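Local coordinates for protein putative Phosphoglycerate mutase (Plasmodium falciparum, PDB 3EOZ) that probably acts as a protein serine/threonine phosphatase of the phosphoglycerate mutase family, the present chain being its histidine phosphatase domain, at residues Ser70-Lys81 against Ala94-Glu104; Ile131-Tyr140 against Val158-Ala166. One frame throughout, in Å; residues are numbered along the deposited sequence.

Contact 1 of 2, residues Ser70-Lys81 against Ala94-Glu104; sequences SVIYHSDMIRAK and ANLINDPNLNE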
loop_
_atom_site.group_PDB
_atom_site.type_symbol
_atom_site.label_atom_id
_atom_site.label_comp_id
_atom_site.label_asym_id
_atom_site.label_seq_id
_atom_site.Cartn_x
_atom_site.Cartn_y
_atom_site.Cartn_z
ATOM N N SER B 70 0.814 -4.155 -32.225
ATOM C CA SER B 70 0.134 -3.524 -33.350
ATOM C C SER B 70 -0.182 -2.046 -33.160
ATOM O O SER B 70 -0.152 -1.289 -34.135
ATOM C CB SER B 70 -1.158 -4.282 -33.678
ATOM O OG SER B 70 -2.023 -4.359 -32.564
ATOM N N VAL B 71 -0.506 -1.632 -31.930
ATOM C CA VAL B 71 -0.870 -0.229 -31.652
ATOM C C VAL B 71 -0.228 0.297 -30.372
ATOM O O VAL B 71 -0.065 -0.426 -29.409
ATOM C CB VAL B 71 -2.390 -0.052 -31.497
ATOM C CG1 VAL B 71 -2.757 1.447 -31.462
ATOM C CG2 VAL B 71 -3.145 -0.789 -32.604
ATOM N N ILE B 72 0.128 1.572 -30.382
ATOM C CA ILE B 72 0.554 2.281 -29.210
ATOM C C ILE B 72 -0.425 3.444 -29.060
ATOM O O ILE B 72 -0.487 4.317 -29.926
ATOM C CB ILE B 72 1.992 2.791 -29.370
ATOM C CG1 ILE B 72 2.962 1.608 -29.517
ATOM C CG2 ILE B 72 2.402 3.626 -28.176
ATOM C CD1 ILE B 72 4.392 2.018 -29.856
ATOM N N TYR B 73 -1.204 3.452 -27.980
ATOM C CA TYR B 73 -2.203 4.513 -27.764
ATOM C C TYR B 73 -1.658 5.634 -26.903
ATOM O O TYR B 73 -0.782 5.406 -26.070
ATOM C CB TYR B 73 -3.440 3.950 -27.093
ATOM C CG TYR B 73 -4.176 2.943 -27.915
ATOM C CD1 TYR B 73 -4.007 1.580 -27.703
ATOM C CD2 TYR B 73 -5.048 3.344 -28.904
ATOM C CE1 TYR B 73 -4.700 0.637 -28.447
ATOM C CE2 TYR B 73 -5.746 2.417 -29.653
ATOM C CZ TYR B 73 -5.561 1.060 -29.427
ATOM O OH TYR B 73 -6.259 0.154 -30.174
ATOM N N HIS B 74 -2.176 6.846 -27.086
ATOM C CA HIS B 74 -1.734 7.966 -26.272
ATOM C C HIS B 74 -2.735 9.095 -26.273
ATOM O O HIS B 74 -3.674 9.105 -27.050
ATOM C CB HIS B 74 -0.372 8.468 -26.756
ATOM C CG HIS B 74 -0.394 8.996 -28.154
ATOM N ND1 HIS B 74 -0.775 10.287 -28.455
ATOM C CD2 HIS B 74 -0.095 8.403 -29.336
ATOM C CE1 HIS B 74 -0.725 10.461 -29.763
ATOM N NE2 HIS B 74 -0.310 9.334 -30.317
ATOM N N SER B 75 -2.529 10.049 -25.380
ATOM C CA SER B 75 -3.416 11.214 -25.271
ATOM C C SER B 75 -2.997 12.326 -26.256
ATOM O O SER B 75 -2.037 12.173 -26.997
ATOM C CB SER B 75 -3.370 11.756 -23.845
ATOM O OG SER B 75 -2.164 12.481 -23.644
ATOM N N ASP B 76 -3.716 13.446 -26.223
ATOM C CA ASP B 76 -3.346 14.641 -26.979
ATOM C C ASP B 76 -2.103 15.331 -26.445
ATOM O O ASP B 76 -1.507 16.122 -27.167
ATOM C CB ASP B 76 -4.465 15.678 -26.936
ATOM C CG ASP B 76 -5.683 15.263 -27.720
ATOM O OD1 ASP B 76 -5.571 14.315 -28.520
ATOM O OD2 ASP B 76 -6.746 15.896 -27.541
HETATM N N MSE B 77 -1.713 15.055 -25.199
HETATM C CA MSE B 77 -0.631 15.799 -24.547
HETATM C C MSE B 77 0.690 15.570 -25.233
HETATM O O MSE B 77 1.021 14.432 -25.604
HETATM C CB MSE B 77 -0.462 15.398 -23.088
HETATM C CG MSE B 77 -1.392 16.081 -22.117
HETATM SE SE MSE B 77 -3.254 15.811 -22.525
HETATM C CE MSE B 77 -3.750 17.683 -22.860
ATOM N N ILE B 78 1.457 16.653 -25.347
ATOM C CA ILE B 78 2.711 16.646 -26.082
ATOM C C ILE B 78 3.646 15.587 -25.545
ATOM O O ILE B 78 4.151 14.776 -26.305
ATOM C CB ILE B 78 3.406 18.039 -26.058
ATOM C CG1 ILE B 78 2.419 19.119 -26.544
ATOM C CG2 ILE B 78 4.686 18.018 -26.897
ATOM C CD1 ILE B 78 3.032 20.272 -27.344
ATOM N N ARG B 79 3.871 15.599 -24.235
ATOM C CA ARG B 79 4.702 14.562 -23.554
ATOM C C ARG B 79 4.227 13.124 -23.760
ATOM O O ARG B 79 5.057 12.199 -23.831
ATOM C CB ARG B 79 4.802 14.829 -22.049
ATOM C CG ARG B 79 3.614 15.511 -21.508
ATOM C CD ARG B 79 3.463 15.403 -20.017
ATOM N NE ARG B 79 2.227 16.101 -19.679
ATOM C CZ ARG B 79 1.619 16.067 -18.509
ATOM N NH1 ARG B 79 2.125 15.368 -17.499
ATOM N NH2 ARG B 79 0.495 16.750 -18.354
ATOM N N ALA B 80 2.906 12.940 -23.834
ATOM C CA ALA B 80 2.328 11.634 -24.170
ATOM C C ALA B 80 2.784 11.237 -25.563
ATOM O O ALA B 80 3.422 10.203 -25.734
ATOM C CB ALA B 80 0.804 11.671 -24.083
ATOM N N LYS B 81 2.479 12.096 -26.539
ATOM C CA LYS B 81 2.969 11.967 -27.924
ATOM C C LYS B 81 4.477 11.726 -27.996
ATOM O O LYS B 81 4.951 10.824 -28.695
ATOM C CB LYS B 81 2.593 13.218 -28.732
ATOM C CG LYS B 81 1.159 13.157 -29.272
ATOM C CD LYS B 81 0.495 14.513 -29.488
ATOM C CE LYS B 81 -0.933 14.299 -30.009
ATOM N NZ LYS B 81 -1.809 15.518 -29.947
ATOM N N ALA B 94 4.514 -0.634 -35.532
ATOM C CA ALA B 94 3.319 -0.369 -34.743
ATOM C C ALA B 94 2.724 0.990 -35.075
ATOM O O ALA B 94 3.442 1.954 -35.317
ATOM C CB ALA B 94 3.652 -0.461 -33.257
ATOM N N ASN B 95 1.403 1.079 -35.047
ATOM C CA ASN B 95 0.714 2.329 -35.348
ATOM C C ASN B 95 0.429 3.146 -34.078
ATOM O O ASN B 95 -0.137 2.633 -33.117
ATOM C CB ASN B 95 -0.584 2.019 -36.102
ATOM C CG ASN B 95 -0.352 1.114 -37.325
ATOM O OD1 ASN B 95 -0.761 -0.055 -37.338
ATOM N ND2 ASN B 95 0.341 1.641 -38.332
ATOM N N LEU B 96 0.841 4.409 -34.076
ATOM C CA LEU B 96 0.506 5.331 -33.008
ATOM C C LEU B 96 -0.920 5.815 -33.207
ATOM O O LEU B 96 -1.232 6.358 -34.252
ATOM C CB LEU B 96 1.472 6.518 -32.986
ATOM C CG LEU B 96 2.844 6.265 -32.326
ATOM C CD1 LEU B 96 3.353 4.876 -32.643
ATOM C CD2 LEU B 96 3.876 7.295 -32.749
ATOM N N ILE B 97 -1.793 5.585 -32.230
ATOM C CA ILE B 97 -3.164 6.101 -32.287
ATOM C C ILE B 97 -3.446 7.055 -31.135
ATOM O O ILE B 97 -3.190 6.730 -29.978
ATOM C CB ILE B 97 -4.227 4.986 -32.306
ATOM C CG1 ILE B 97 -4.328 4.377 -33.704
ATOM C CG2 ILE B 97 -5.616 5.551 -31.946
ATOM C CD1 ILE B 97 -3.072 3.709 -34.168
ATOM N N ASN B 98 -3.984 8.226 -31.479
ATOM C CA ASN B 98 -4.348 9.277 -30.538
ATOM C C ASN B 98 -5.750 9.032 -30.005
ATOM O O ASN B 98 -6.679 8.859 -30.791
ATOM C CB ASN B 98 -4.302 10.634 -31.246
ATOM C CG ASN B 98 -4.553 11.819 -30.300
ATOM O OD1 ASN B 98 -5.500 11.822 -29.517
ATOM N ND2 ASN B 98 -3.701 12.837 -30.388
ATOM N N ASP B 99 -5.900 9.029 -28.679
ATOM C CA ASP B 99 -7.200 8.855 -28.032
ATOM C C ASP B 99 -7.376 9.995 -27.047
ATOM O O ASP B 99 -6.804 9.968 -25.963
ATOM C CB ASP B 99 -7.288 7.506 -27.310
ATOM C CG ASP B 99 -8.662 7.243 -26.701
ATOM O OD1 ASP B 99 -9.502 8.163 -26.719
ATOM O OD2 ASP B 99 -8.904 6.110 -26.203
ATOM N N PRO B 100 -8.156 11.020 -27.428
ATOM C CA PRO B 100 -8.425 12.120 -26.503
ATOM C C PRO B 100 -9.083 11.693 -25.177
ATOM O O PRO B 100 -9.011 12.440 -24.204
ATOM C CB PRO B 100 -9.366 13.047 -27.303
ATOM C CG PRO B 100 -9.788 12.307 -28.468
ATOM C CD PRO B 100 -8.771 11.253 -28.745
ATOM N N ASN B 101 -9.712 10.517 -25.147
ATOM C CA ASN B 101 -10.241 9.939 -23.900
ATOM C C ASN B 101 -9.162 9.603 -22.845
ATOM O O ASN B 101 -9.483 9.529 -21.658
ATOM C CB ASN B 101 -11.105 8.706 -24.194
ATOM C CG ASN B 101 -12.459 9.064 -24.788
ATOM O OD1 ASN B 101 -12.963 10.170 -24.588
ATOM N ND2 ASN B 101 -13.075 8.111 -25.470
ATOM N N LEU B 102 -7.904 9.427 -23.284
ATOM C CA LEU B 102 -6.747 9.262 -22.400
ATOM C C LEU B 102 -6.210 10.575 -21.814
ATOM O O LEU B 102 -5.255 10.561 -21.038
ATOM C CB LEU B 102 -5.597 8.560 -23.148
ATOM C CG LEU B 102 -5.715 7.070 -23.474
ATOM C CD1 LEU B 102 -4.566 6.649 -24.329
ATOM C CD2 LEU B 102 -5.784 6.190 -22.202
ATOM N N ASN B 103 -6.802 11.708 -22.180
ATOM C CA ASN B 103 -6.378 13.008 -21.644
ATOM C C ASN B 103 -6.501 13.087 -20.137
ATOM O O ASN B 103 -7.541 12.745 -19.577
ATOM C CB ASN B 103 -7.217 14.143 -22.225
ATOM C CG ASN B 103 -6.847 14.481 -23.660
ATOM O OD1 ASN B 103 -6.026 13.809 -24.296
ATOM N ND2 ASN B 103 -7.453 15.535 -24.175
ATOM N N GLU B 104 -5.441 13.573 -19.498
ATOM C CA GLU B 104 -5.401 13.807 -18.053
ATOM C C GLU B 104 -6.470 14.757 -17.560
ATOM O O GLU B 104 -6.895 14.668 -16.408
ATOM C CB GLU B 104 -4.066 14.439 -17.689
ATOM C CG GLU B 104 -3.947 15.873 -18.214
ATOM C CD GLU B 104 -2.527 16.316 -18.402
ATOM O OE1 GLU B 104 -1.708 15.479 -18.856
ATOM O OE2 GLU B 104 -2.238 17.507 -18.108
#

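Contact 2 of 2, residues Ile131-Tyr140 against Val158-Ala166; sequences INKAYETYFY and VIRYFLCRA. With PO4 (phosphate ion), chain D.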
loop_
_atom_site.group_PDB
_atom_site.type_symbol
_atom_site.label_atom_id
_atom_site.label_comp_id
_atom_site.label_asym_id
_atom_site.label_seq_id
_atom_site.Cartn_x
_atom_site.Cartn_y
_atom_site.Cartn_z
ATOM N N ILE B 131 -13.095 9.231 -19.294
ATOM C CA ILE B 131 -12.218 8.267 -18.645
ATOM C C ILE B 131 -12.896 6.878 -18.527
ATOM O O ILE B 131 -12.233 5.819 -18.721
ATOM C CB ILE B 131 -11.692 8.802 -17.283
ATOM C CG1 ILE B 131 -10.484 7.986 -16.810
ATOM C CG2 ILE B 131 -12.777 8.808 -16.223
ATOM C CD1 ILE B 131 -9.276 8.086 -17.729
ATOM N N ASN B 132 -14.203 6.881 -18.259
ATOM C CA ASN B 132 -14.974 5.647 -18.257
ATOM C C ASN B 132 -14.977 4.948 -19.615
ATOM O O ASN B 132 -14.887 3.728 -19.686
ATOM C CB ASN B 132 -16.425 5.874 -17.851
ATOM C CG ASN B 132 -17.183 4.569 -17.702
ATOM O OD1 ASN B 132 -17.065 3.891 -16.680
ATOM N ND2 ASN B 132 -17.949 4.195 -18.724
ATOM N N LYS B 133 -15.112 5.744 -20.672
ATOM C CA LYS B 133 -15.060 5.268 -22.031
ATOM C C LYS B 133 -13.686 4.654 -22.348
ATOM O O LYS B 133 -13.624 3.606 -22.959
ATOM C CB LYS B 133 -15.394 6.412 -22.998
ATOM C CG LYS B 133 -15.415 6.013 -24.490
ATOM C CD LYS B 133 -16.285 4.789 -24.751
ATOM C CE LYS B 133 -16.464 4.494 -26.248
ATOM N NZ LYS B 133 -15.255 3.900 -26.867
ATOM N N ALA B 134 -12.608 5.303 -21.926
ATOM C CA ALA B 134 -11.272 4.754 -22.119
ATOM C C ALA B 134 -11.088 3.458 -21.334
ATOM O O ALA B 134 -10.491 2.494 -21.835
ATOM C CB ALA B 134 -10.205 5.760 -21.706
ATOM N N TYR B 135 -11.588 3.442 -20.097
ATOM C CA TYR B 135 -11.462 2.268 -19.244
ATOM C C TYR B 135 -12.075 1.057 -19.927
ATOM O O TYR B 135 -11.480 -0.001 -19.977
ATOM C CB TYR B 135 -12.133 2.502 -17.876
ATOM C CG TYR B 135 -12.052 1.292 -16.983
ATOM C CD1 TYR B 135 -10.839 0.903 -16.433
ATOM C CD2 TYR B 135 -13.178 0.514 -16.726
ATOM C CE1 TYR B 135 -10.754 -0.231 -15.623
ATOM C CE2 TYR B 135 -13.105 -0.619 -15.921
ATOM C CZ TYR B 135 -11.896 -0.987 -15.374
ATOM O OH TYR B 135 -11.803 -2.104 -14.586
ATOM N N GLU B 136 -13.276 1.225 -20.459
ATOM C CA GLU B 136 -13.944 0.152 -21.201
ATOM C C GLU B 136 -13.233 -0.211 -22.500
ATOM O O GLU B 136 -13.195 -1.381 -22.871
ATOM C CB GLU B 136 -15.372 0.544 -21.513
ATOM C CG GLU B 136 -16.199 0.737 -20.252
ATOM C CD GLU B 136 -17.655 1.018 -20.526
ATOM O OE1 GLU B 136 -18.009 1.293 -21.694
ATOM O OE2 GLU B 136 -18.449 0.957 -19.559
ATOM N N THR B 137 -12.708 0.791 -23.202
ATOM C CA THR B 137 -11.993 0.530 -24.419
ATOM C C THR B 137 -10.830 -0.407 -24.118
ATOM O O THR B 137 -10.706 -1.453 -24.739
ATOM C CB THR B 137 -11.445 1.795 -25.047
ATOM O OG1 THR B 137 -12.527 2.648 -25.419
ATOM C CG2 THR B 137 -10.542 1.450 -26.282
ATOM N N TYR B 138 -10.016 -0.054 -23.132
ATOM C CA TYR B 138 -8.758 -0.739 -22.928
ATOM C C TYR B 138 -8.889 -1.922 -21.991
ATOM O O TYR B 138 -8.083 -2.850 -22.062
ATOM C CB TYR B 138 -7.689 0.263 -22.486
ATOM C CG TYR B 138 -7.518 1.378 -23.504
ATOM C CD1 TYR B 138 -6.915 1.131 -24.741
ATOM C CD2 TYR B 138 -7.987 2.656 -23.252
ATOM C CE1 TYR B 138 -6.766 2.144 -25.697
ATOM C CE2 TYR B 138 -7.851 3.671 -24.189
ATOM C CZ TYR B 138 -7.229 3.410 -25.421
ATOM O OH TYR B 138 -7.089 4.417 -26.357
ATOM N N PHE B 139 -9.924 -1.937 -21.149
ATOM C CA PHE B 139 -10.104 -3.080 -20.236
ATOM C C PHE B 139 -11.210 -4.071 -20.617
ATOM O O PHE B 139 -11.090 -5.238 -20.299
ATOM C CB PHE B 139 -10.265 -2.622 -18.789
ATOM C CG PHE B 139 -8.998 -2.139 -18.176
ATOM C CD1 PHE B 139 -8.287 -2.943 -17.289
ATOM C CD2 PHE B 139 -8.492 -0.898 -18.499
ATOM C CE1 PHE B 139 -7.079 -2.500 -16.727
ATOM C CE2 PHE B 139 -7.304 -0.447 -17.940
ATOM C CZ PHE B 139 -6.597 -1.245 -17.046
ATOM N N TYR B 140 -12.267 -3.635 -21.291
ATOM C CA TYR B 140 -13.323 -4.566 -21.689
ATOM C C TYR B 140 -13.251 -5.008 -23.150
ATOM O O TYR B 140 -13.534 -6.145 -23.463
ATOM C CB TYR B 140 -14.709 -3.960 -21.455
ATOM C CG TYR B 140 -15.098 -3.670 -20.017
ATOM C CD1 TYR B 140 -14.365 -4.164 -18.931
ATOM C CD2 TYR B 140 -16.234 -2.919 -19.754
ATOM C CE1 TYR B 140 -14.748 -3.884 -17.623
ATOM C CE2 TYR B 140 -16.635 -2.641 -18.461
ATOM C CZ TYR B 140 -15.891 -3.125 -17.397
ATOM O OH TYR B 140 -16.306 -2.824 -16.125
ATOM N N VAL B 158 -4.402 8.814 -14.937
ATOM C CA VAL B 158 -5.154 7.856 -15.722
ATOM C C VAL B 158 -4.826 6.432 -15.256
ATOM O O VAL B 158 -5.749 5.676 -14.934
ATOM C CB VAL B 158 -4.906 8.042 -17.237
ATOM C CG1 VAL B 158 -5.306 6.756 -18.057
ATOM C CG2 VAL B 158 -5.643 9.295 -17.706
ATOM N N ILE B 159 -3.533 6.095 -15.182
ATOM C CA ILE B 159 -3.094 4.822 -14.604
ATOM C C ILE B 159 -3.720 4.545 -13.222
ATOM O O ILE B 159 -4.075 3.396 -12.890
ATOM C CB ILE B 159 -1.551 4.726 -14.446
ATOM C CG1 ILE B 159 -0.883 4.744 -15.811
ATOM C CG2 ILE B 159 -1.184 3.435 -13.748
ATOM C CD1 ILE B 159 0.562 4.200 -15.872
ATOM N N ARG B 160 -3.835 5.598 -12.425
ATOM C CA ARG B 160 -4.397 5.501 -11.092
ATOM C C ARG B 160 -5.852 5.117 -11.145
ATOM O O ARG B 160 -6.267 4.187 -10.453
ATOM C CB ARG B 160 -4.246 6.828 -10.349
ATOM C CG ARG B 160 -4.623 6.730 -8.889
ATOM C CD ARG B 160 -4.121 7.898 -8.088
ATOM N NE ARG B 160 -4.764 9.139 -8.506
ATOM C CZ ARG B 160 -4.124 10.265 -8.812
ATOM N NH1 ARG B 160 -2.789 10.341 -8.751
ATOM N NH2 ARG B 160 -4.830 11.334 -9.176
ATOM N N TYR B 161 -6.627 5.832 -11.951
ATOM C CA TYR B 161 -8.049 5.528 -12.134
ATOM C C TYR B 161 -8.202 4.084 -12.631
ATOM O O TYR B 161 -8.895 3.296 -12.017
ATOM C CB TYR B 161 -8.706 6.515 -13.110
ATOM C CG TYR B 161 -10.160 6.208 -13.442
ATOM C CD1 TYR B 161 -10.490 5.273 -14.406
ATOM C CD2 TYR B 161 -11.212 6.895 -12.811
ATOM C CE1 TYR B 161 -11.816 4.990 -14.716
ATOM C CE2 TYR B 161 -12.540 6.617 -13.111
ATOM C CZ TYR B 161 -12.835 5.665 -14.067
ATOM O OH TYR B 161 -14.148 5.376 -14.378
ATOM N N PHE B 162 -7.526 3.730 -13.718
ATOM C CA PHE B 162 -7.598 2.367 -14.251
ATOM C C PHE B 162 -7.339 1.303 -13.203
ATOM O O PHE B 162 -8.094 0.348 -13.083
ATOM C CB PHE B 162 -6.598 2.163 -15.413
ATOM C CG PHE B 162 -6.964 2.886 -16.701
ATOM C CD1 PHE B 162 -8.228 3.461 -16.897
ATOM C CD2 PHE B 162 -6.035 2.984 -17.724
ATOM C CE1 PHE B 162 -8.542 4.106 -18.084
ATOM C CE2 PHE B 162 -6.349 3.630 -18.923
ATOM C CZ PHE B 162 -7.602 4.189 -19.098
ATOM N N LEU B 163 -6.261 1.455 -12.453
ATOM C CA LEU B 163 -5.822 0.384 -11.557
ATOM C C LEU B 163 -6.632 0.360 -10.276
ATOM O O LEU B 163 -6.960 -0.715 -9.775
ATOM C CB LEU B 163 -4.327 0.491 -11.263
ATOM C CG LEU B 163 -3.415 0.177 -12.456
ATOM C CD1 LEU B 163 -1.949 0.340 -12.068
ATOM C CD2 LEU B 163 -3.649 -1.217 -12.957
ATOM N N CYS B 164 -6.972 1.531 -9.743
ATOM C CA CYS B 164 -7.876 1.558 -8.582
ATOM C C CYS B 164 -9.161 0.811 -8.921
ATOM O O CYS B 164 -9.675 0.004 -8.126
ATOM C CB CYS B 164 -8.202 2.996 -8.125
ATOM S SG CYS B 164 -6.858 3.793 -7.222
ATOM N N ARG B 165 -9.657 1.072 -10.125
ATOM C CA ARG B 165 -10.898 0.476 -10.582
ATOM C C ARG B 165 -10.720 -1.018 -10.939
ATOM O O ARG B 165 -11.440 -1.868 -10.420
ATOM C CB ARG B 165 -11.441 1.290 -11.745
ATOM C CG ARG B 165 -12.711 0.751 -12.282
ATOM C CD ARG B 165 -13.401 1.715 -13.240
ATOM N NE ARG B 165 -14.585 1.052 -13.795
ATOM C CZ ARG B 165 -15.404 1.588 -14.687
ATOM N NH1 ARG B 165 -15.183 2.812 -15.150
ATOM N NH2 ARG B 165 -16.428 0.882 -15.137
ATOM N N ALA B 166 -9.730 -1.353 -11.760
ATOM C CA ALA B 166 -9.554 -2.753 -12.191
ATOM C C ALA B 166 -9.203 -3.685 -11.037
ATOM O O ALA B 166 -9.642 -4.840 -10.995
ATOM C CB ALA B 166 -8.471 -2.860 -13.318
HETATM P P PO4 D . -15.315 -2.684 -13.050
HETATM O O1 PO4 D . -15.891 -3.474 -11.892
HETATM O O2 PO4 D . -14.091 -3.402 -13.595
HETATM O O3 PO4 D . -16.363 -2.592 -14.128
HETATM O O4 PO4 D . -15.023 -1.280 -12.571
#

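Contact 1 of 2, residues Ser70-Lys81 against Ala94-Glu104
Tyr73 and Ile97 project together from one face of a parallel strand pair, with Ile97 CG2 3.8 Å from Tyr73 CD2. Val71 CG1 is turned anti to its own backbone nitrogen (chi1 -170°), which brings it over the centre of the Tyr73 ring while it also meets Ile97 CD1 at 3.5 Å. The other face carries Ile72 beside Leu96, CB to CD1 4.1 Å, and then His74. The imidazole is sandwiched: Asn98 CA sits over one face, a CH-pi contact 4.1 Å from the centroid, and Lys81 CA lies above the opposite one. A bond in the ring plane from ND1 to Ser75 O (2.7 Å) fixes the rotation of the imidazole.

Between these two layers five backbone hydrogen bonds join the strands, from Asn95 N to Ser70 O as far as Asp99 N to His74 O. Beyond the strands, Asn103 OD1 accepts from Asp76 N, 3.0 Å away, and Ser75 OG forms an ST turn with Met77 N. The extended Arg79 then reaches Glu104 in a salt bridge, NH2 to OE1 2.6 Å; Arg79 NH1 also makes a salt bridge to a phosphate ion, probably from the crystallisation liquor.

Strand 68-74, helix 78-88 and strand 95-98 form a beta-alpha-beta unit. Strand 95-98 is an edge strand of the sheet within this chain, strand 148-154 flanks 68-74, and Tyr138 of helix 114-139 packs edge-to-face with Tyr73.

Contact 2 of 2, residues Ile131-Tyr140 against Val158-Ala166
Tyr135 and Phe162 interlock as reciprocal knobs into holes, their side chains running antiparallel past one another. The Tyr135 side chain enters the gap among Tyr161, Phe162, Arg165 and Ala166; that of Phe162 sits among Ile131, Ala134, Tyr135 and Phe139. Their CD1 atoms meet at 3.7 Å.

Aromatic and CH-pi contacts extend the packing. Phe139 turns its edge to the Phe162 face in an offset edge-to-face arrangement, centroids 5.3 Å apart and planes at 62°. Ile131 CG1 makes a CH-pi contact over the Tyr161 ring, 3.8 Å from its centroid, and Ile131 CD1 continues to Val158 CG2. In a second CH-pi contact Arg165 CD covers the centre of the Tyr135 ring at 3.6 Å from the centroid; the guanidinium follows at 25° to the ring plane.

Polar bonds hold that guanidinium in place. With CG anti to the backbone nitrogen and the chain extended to NE, Arg165 reaches across Tyr135. NH1 donates to Asn132 OD1 (2.7 Å), almost in the guanidinium plane, and also to Tyr161 OH. NE donates to phosphate O4 at 2.7 Å, while Tyr135 OH donates to O2 of the same ion at 2.8 Å.

The phosphate, probably from the crystallisation liquor, thus occupies a site at one end of the interface. Segments 131-139 and 158-166 cross at -65°; their parent helices pack against strands 22-28 and 148-154, as in the layered alpha/beta fold of the histidine phosphatases.

Contact 1 joins strands at the margin of the sheet and is largely a surface contact, whereas contact 2 joins two helices and is partly buried. Backbone hydrogen bonds dominate the first; the second depends on interlocked aromatic side chains, with one arginine making its polar link. Each includes an arginine that meets a separate phosphate ion, probably from the crystallisation liquor, but Arg79 is paired with an acid and Arg165 with an amide and a ring. Helix 114-139 connects them through Tyr138 OH, 2.5 Å from Asp99 OD2, a probable hydrogen bond; Leu102 O also packs on Val158 CG2 of helix 156-166. Both segments of contact 1 precede those of contact 2 in the chain.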